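Local coordinates for protein pectate lyase (PDB 5AMV) that cleaves polygalacturonate, the backbone of pectin, by calcium-dependent elimination, leaving unsaturated oligogalacturonates, at residues 135-147 with 154-166. Residues are numbered along the deposited sequence; the frame is centred on the assembly and turned at random. Where two conformers were deposited one is given.
Sequences GTNAKVVGGNFQI and IRNIEFQDAYDYF. With ACT (acetate ion), chain D.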
loop_
_atom_site.group_PDB
_atom_site.type_symbol
_atom_site.label_atom_id
_atom_site.label_comp_id
_atom_site.label_asym_id
_atom_site.label_seq_id
_atom_site.Cartn_x
_atom_site.Cartn_y
_atom_site.Cartn_z
ATOM N N GLY A 135 -0.848 -6.022 21.574
ATOM C CA GLY A 135 -0.006 -7.203 21.609
ATOM C C GLY A 135 0.598 -7.490 20.244
ATOM O O GLY A 135 0.831 -6.579 19.457
ATOM N N THR A 136 0.826 -8.772 19.955
ATOM C CA THR A 136 1.613 -9.135 18.788
ATOM C C THR A 136 0.788 -9.855 17.709
ATOM O O THR A 136 1.359 -10.311 16.702
ATOM C CB THR A 136 2.822 -10.020 19.143
ATOM O OG1 THR A 136 2.366 -11.266 19.684
ATOM C CG2 THR A 136 3.782 -9.303 20.102
ATOM N N ASN A 137 -0.527 -9.932 17.880
ATOM C CA ASN A 137 -1.328 -10.692 16.912
ATOM C C ASN A 137 -2.566 -9.942 16.454
ATOM O O ASN A 137 -3.545 -10.570 16.016
ATOM C CB ASN A 137 -1.735 -12.052 17.523
ATOM C CG ASN A 137 -2.689 -11.898 18.725
ATOM O OD1 ASN A 137 -2.832 -10.810 19.307
ATOM N ND2 ASN A 137 -3.365 -13.007 19.090
ATOM N N ALA A 138 -2.524 -8.597 16.501
ATOM C CA ALA A 138 -3.633 -7.799 15.956
ATOM C C ALA A 138 -3.649 -7.923 14.433
ATOM O O ALA A 138 -2.636 -7.718 13.792
ATOM C CB ALA A 138 -3.482 -6.352 16.349
ATOM N N LYS A 139 -4.810 -8.221 13.856
ATOM C CA LYS A 139 -4.910 -8.483 12.408
ATOM C C LYS A 139 -6.175 -7.824 11.872
ATOM O O LYS A 139 -7.213 -7.824 12.543
ATOM C CB LYS A 139 -5.001 -9.995 12.143
ATOM C CG LYS A 139 -3.781 -10.806 12.539
ATOM C CD LYS A 139 -4.077 -12.286 12.267
ATOM C CE LYS A 139 -2.926 -13.210 12.637
ATOM N NZ LYS A 139 -2.404 -12.997 14.021
ATOM N N VAL A 140 -6.073 -7.260 10.669
ATOM C CA VAL A 140 -7.245 -6.834 9.920
ATOM C C VAL A 140 -7.235 -7.707 8.647
ATOM O O VAL A 140 -6.272 -7.698 7.878
ATOM C CB VAL A 140 -7.167 -5.316 9.561
ATOM C CG1 VAL A 140 -8.237 -4.937 8.534
ATOM C CG2 VAL A 140 -7.304 -4.469 10.808
ATOM N N VAL A 141 -8.323 -8.464 8.438
ATOM C CA VAL A 141 -8.378 -9.452 7.389
ATOM C C VAL A 141 -9.446 -9.072 6.376
ATOM O O VAL A 141 -10.611 -8.904 6.746
ATOM C CB VAL A 141 -8.663 -10.904 7.954
ATOM C CG1 VAL A 141 -8.660 -11.922 6.829
ATOM C CG2 VAL A 141 -7.545 -11.288 8.956
ATOM N N GLY A 142 -9.047 -8.902 5.112
ATOM C CA GLY A 142 -10.006 -8.515 4.056
ATOM C C GLY A 142 -10.320 -7.020 3.953
ATOM O O GLY A 142 -10.897 -6.590 2.964
ATOM N N GLY A 143 -9.906 -6.237 4.952
ATOM C CA GLY A 143 -10.275 -4.830 5.032
ATOM C C GLY A 143 -9.394 -3.886 4.214
ATOM O O GLY A 143 -8.233 -4.201 3.912
ATOM N N ASN A 144 -9.965 -2.744 3.896
ATOM C CA ASN A 144 -9.237 -1.665 3.201
ATOM C C ASN A 144 -9.513 -0.424 3.999
ATOM O O ASN A 144 -10.653 0.071 4.009
ATOM C CB ASN A 144 -9.767 -1.566 1.763
ATOM C CG ASN A 144 -9.067 -0.472 0.914
ATOM O OD1 ASN A 144 -8.295 0.406 1.386
ATOM N ND2 ASN A 144 -9.331 -0.547 -0.337
ATOM N N PHE A 145 -8.502 0.074 4.723
ATOM C CA PHE A 145 -8.644 1.363 5.428
ATOM C C PHE A 145 -8.408 2.477 4.411
ATOM O O PHE A 145 -7.394 2.453 3.724
ATOM C CB PHE A 145 -7.612 1.520 6.559
ATOM C CG PHE A 145 -7.892 0.715 7.813
ATOM C CD1 PHE A 145 -8.938 -0.210 7.887
ATOM C CD2 PHE A 145 -7.011 0.850 8.906
ATOM C CE1 PHE A 145 -9.159 -0.976 9.069
ATOM C CE2 PHE A 145 -7.218 0.103 10.087
ATOM C CZ PHE A 145 -8.279 -0.811 10.158
ATOM N N GLN A 146 -9.341 3.440 4.305
ATOM C CA GLN A 146 -9.112 4.598 3.417
ATOM C C GLN A 146 -8.884 5.836 4.275
ATOM O O GLN A 146 -9.617 6.059 5.233
ATOM C CB GLN A 146 -10.319 4.812 2.464
ATOM C CG GLN A 146 -10.056 6.021 1.589
ATOM C CD GLN A 146 -11.032 6.226 0.440
ATOM O OE1 GLN A 146 -10.601 6.338 -0.726
ATOM N NE2 GLN A 146 -12.336 6.328 0.750
ATOM N N ILE A 147 -7.843 6.603 3.962
ATOM C CA ILE A 147 -7.560 7.810 4.720
ATOM C C ILE A 147 -7.650 9.004 3.778
ATOM O O ILE A 147 -6.779 9.181 2.917
ATOM C CB ILE A 147 -6.171 7.771 5.480
ATOM C CG1 ILE A 147 -6.032 6.489 6.300
ATOM C CG2 ILE A 147 -6.042 9.030 6.343
ATOM C CD1 ILE A 147 -4.537 6.151 6.690
ATOM N N ILE A 154 -1.307 4.726 12.146
ATOM C CA ILE A 154 -1.666 3.301 12.080
ATOM C C ILE A 154 -0.400 2.493 12.411
ATOM O O ILE A 154 0.591 2.610 11.687
ATOM C CB ILE A 154 -2.129 2.898 10.646
ATOM C CG1 ILE A 154 -3.229 3.852 10.101
ATOM C CG2 ILE A 154 -2.528 1.406 10.625
ATOM C CD1 ILE A 154 -4.537 3.830 10.860
ATOM N N ARG A 155 -0.429 1.676 13.473
ATOM C CA ARG A 155 0.747 0.937 13.924
ATOM C C ARG A 155 0.428 -0.465 14.441
ATOM O O ARG A 155 -0.621 -0.683 15.049
ATOM C CB ARG A 155 1.523 1.682 15.044
ATOM C CG ARG A 155 1.877 3.146 14.662
ATOM C CD ARG A 155 2.575 3.928 15.792
ATOM N NE ARG A 155 3.928 3.416 16.018
ATOM C CZ ARG A 155 4.676 3.745 17.067
ATOM N NH1 ARG A 155 4.199 4.541 18.018
ATOM N NH2 ARG A 155 5.895 3.238 17.186
ATOM N N ASN A 156 1.394 -1.354 14.275
ATOM C CA ASN A 156 1.443 -2.646 14.968
ATOM C C ASN A 156 0.269 -3.566 14.625
ATOM O O ASN A 156 -0.243 -4.299 15.494
ATOM C CB ASN A 156 1.522 -2.453 16.493
ATOM C CG ASN A 156 1.972 -3.710 17.193
ATOM O OD1 ASN A 156 2.921 -4.361 16.751
ATOM N ND2 ASN A 156 1.337 -4.022 18.332
ATOM N N ILE A 157 -0.134 -3.526 13.350
ATOM C CA ILE A 157 -1.233 -4.364 12.851
ATOM C C ILE A 157 -0.756 -5.124 11.614
ATOM O O ILE A 157 -0.097 -4.554 10.757
ATOM C CB ILE A 157 -2.471 -3.514 12.453
ATOM C CG1 ILE A 157 -3.093 -2.815 13.667
ATOM C CG2 ILE A 157 -3.578 -4.367 11.725
ATOM C CD1 ILE A 157 -3.748 -1.469 13.271
ATOM N N GLU A 158 -1.186 -6.367 11.524
ATOM C CA GLU A 158 -0.958 -7.200 10.344
ATOM C C GLU A 158 -2.225 -7.123 9.481
ATOM O O GLU A 158 -3.300 -7.567 9.889
ATOM C CB GLU A 158 -0.634 -8.664 10.715
ATOM C CG GLU A 158 -0.470 -9.537 9.441
ATOM C CD GLU A 158 -0.167 -10.993 9.752
ATOM O OE1 GLU A 158 0.065 -11.323 10.945
ATOM O OE2 GLU A 158 -0.123 -11.804 8.805
ATOM N N PHE A 159 -2.091 -6.547 8.280
ATOM C CA PHE A 159 -3.217 -6.487 7.326
ATOM C C PHE A 159 -3.035 -7.622 6.344
ATOM O O PHE A 159 -1.971 -7.747 5.763
ATOM C CB PHE A 159 -3.110 -5.157 6.541
ATOM C CG PHE A 159 -3.450 -3.947 7.358
ATOM C CD1 PHE A 159 -2.493 -3.296 8.184
ATOM C CD2 PHE A 159 -4.743 -3.439 7.314
ATOM C CE1 PHE A 159 -2.832 -2.160 8.918
ATOM C CE2 PHE A 159 -5.106 -2.309 8.056
ATOM C CZ PHE A 159 -4.162 -1.667 8.860
ATOM N N GLN A 160 -4.069 -8.436 6.140
ATOM C CA GLN A 160 -3.993 -9.594 5.254
ATOM C C GLN A 160 -5.085 -9.478 4.194
ATOM O O GLN A 160 -6.235 -9.160 4.509
ATOM C CB GLN A 160 -4.284 -10.871 6.038
ATOM C CG GLN A 160 -3.342 -11.163 7.222
ATOM C CD GLN A 160 -3.660 -12.531 7.816
ATOM O OE1 GLN A 160 -4.755 -13.058 7.622
ATOM N NE2 GLN A 160 -2.713 -13.112 8.502
ATOM N N ASP A 161 -4.702 -9.797 2.953
ATOM C CA ASP A 161 -5.622 -10.295 1.936
ATOM C C ASP A 161 -6.828 -9.387 1.714
ATOM O O ASP A 161 -7.970 -9.754 2.025
ATOM C CB ASP A 161 -6.045 -11.739 2.330
ATOM C CG ASP A 161 -6.706 -12.497 1.181
ATOM O OD1 ASP A 161 -6.673 -12.024 0.041
ATOM O OD2 ASP A 161 -7.269 -13.568 1.446
ATOM N N ALA A 162 -6.552 -8.167 1.205
ATOM C CA ALA A 162 -7.624 -7.273 0.798
ATOM C C ALA A 162 -8.107 -7.748 -0.607
ATOM O O ALA A 162 -7.525 -7.404 -1.655
ATOM C CB ALA A 162 -7.116 -5.780 0.823
ATOM N N TYR A 163 -9.097 -8.647 -0.593
ATOM C CA TYR A 163 -9.417 -9.508 -1.726
ATOM C C TYR A 163 -10.715 -9.045 -2.364
ATOM O O TYR A 163 -11.727 -8.856 -1.665
ATOM C CB TYR A 163 -9.632 -10.934 -1.199
ATOM C CG TYR A 163 -9.823 -12.040 -2.218
ATOM C CD1 TYR A 163 -11.080 -12.290 -2.794
ATOM C CD2 TYR A 163 -8.724 -12.812 -2.658
ATOM C CE1 TYR A 163 -11.259 -13.334 -3.669
ATOM C CE2 TYR A 163 -8.898 -13.877 -3.563
ATOM C CZ TYR A 163 -10.169 -14.101 -4.096
ATOM O OH TYR A 163 -10.354 -15.129 -5.016
ATOM N N ASP A 164 -10.690 -8.896 -3.682
ATOM C CA ASP A 164 -11.893 -8.442 -4.411
ATOM C C ASP A 164 -12.441 -9.636 -5.175
ATOM O O ASP A 164 -11.757 -10.202 -6.056
ATOM C CB ASP A 164 -11.438 -7.314 -5.379
ATOM C CG ASP A 164 -12.553 -6.653 -6.141
ATOM O OD1 ASP A 164 -13.664 -7.190 -6.282
ATOM O OD2 ASP A 164 -12.274 -5.518 -6.630
ATOM N N TYR A 165 -13.695 -10.011 -4.887
ATOM C CA TYR A 165 -14.315 -11.122 -5.599
ATOM C C TYR A 165 -14.698 -10.778 -7.052
ATOM O O TYR A 165 -15.024 -11.671 -7.815
ATOM C CB TYR A 165 -15.575 -11.608 -4.893
ATOM C CG TYR A 165 -15.291 -12.394 -3.638
ATOM C CD1 TYR A 165 -14.690 -13.666 -3.720
ATOM C CD2 TYR A 165 -15.608 -11.859 -2.386
ATOM C CE1 TYR A 165 -14.419 -14.391 -2.556
ATOM C CE2 TYR A 165 -15.334 -12.570 -1.227
ATOM C CZ TYR A 165 -14.729 -13.815 -1.345
ATOM O OH TYR A 165 -14.456 -14.495 -0.178
ATOM N N PHE A 166 -14.661 -9.502 -7.434
ATOM C CA PHE A 166 -15.263 -9.093 -8.746
ATOM C C PHE A 166 -14.336 -8.137 -9.504
ATOM O O PHE A 166 -14.732 -7.031 -9.844
ATOM C CB PHE A 166 -16.643 -8.430 -8.526
ATOM C CG PHE A 166 -17.538 -9.255 -7.634
ATOM C CD1 PHE A 166 -18.158 -10.441 -8.141
ATOM C CD2 PHE A 166 -17.731 -8.881 -6.322
ATOM C CE1 PHE A 166 -18.951 -11.238 -7.271
ATOM C CE2 PHE A 166 -18.546 -9.670 -5.456
ATOM C CZ PHE A 166 -19.125 -10.867 -5.939
HETATM C C ACT D . -13.192 -16.823 -5.568
HETATM O O ACT D . -12.894 -17.393 -4.484
HETATM O OXT ACT D . -12.805 -15.630 -5.742
HETATM C CH3 ACT D . -14.014 -17.548 -6.592
HETATM O O HOH W 1 -0.093 -6.820 16.673
HETATM O O HOH W 2 0.182 -10.926 13.441
HETATM O O HOH W 3 -11.677 -8.611 1.082
HETATM O O HOH W 4 -6.182 -5.945 4.838
#
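Strands 139-141 and 158-160 run parallel, their axes 4.7 Å apart and 13° from aligned, joined by backbone bonds from Glu158 N to Ala138 O through to Gly142 N to Gln160 O. On the inner face, Phe159 sends its ring edge against the face of Phe145 in a T-shaped stack (centroids 5.2 Å apart). Ile157 CG2 lies over one face of the Phe159 ring and meets Val140 CG2 at 3.8 Å. The other face of the strand pair is mostly polar: Lys139, modelled in two conformers, runs alongside Glu158, and Val141 CG2 touches Gln160 OE1 at 3.6 Å. Within 154-166, Gln160 NE2 hydrogen-bonds Glu158 OE2 (2.9 Å), nearly straight, from above the carboxylate plane. Before the strands, Asn156, its CG anti to the backbone N (chi1 -163°), donates a bent hydrogen bond from ND2 to Gly135 O (2.8 Å, 137° at the hydrogen). A leucine in its place would probably leave that carbonyl without its amide mate and weaken the link between 135-147 and 154-166 ahead of the paired strands. In-register parallel backbone bonds thus join successive coils of the parallel beta-helix of polysaccharide lyase family 1, with Phe145, Val140, Ile157 and Phe159 packed inside and mostly polar side chains outside.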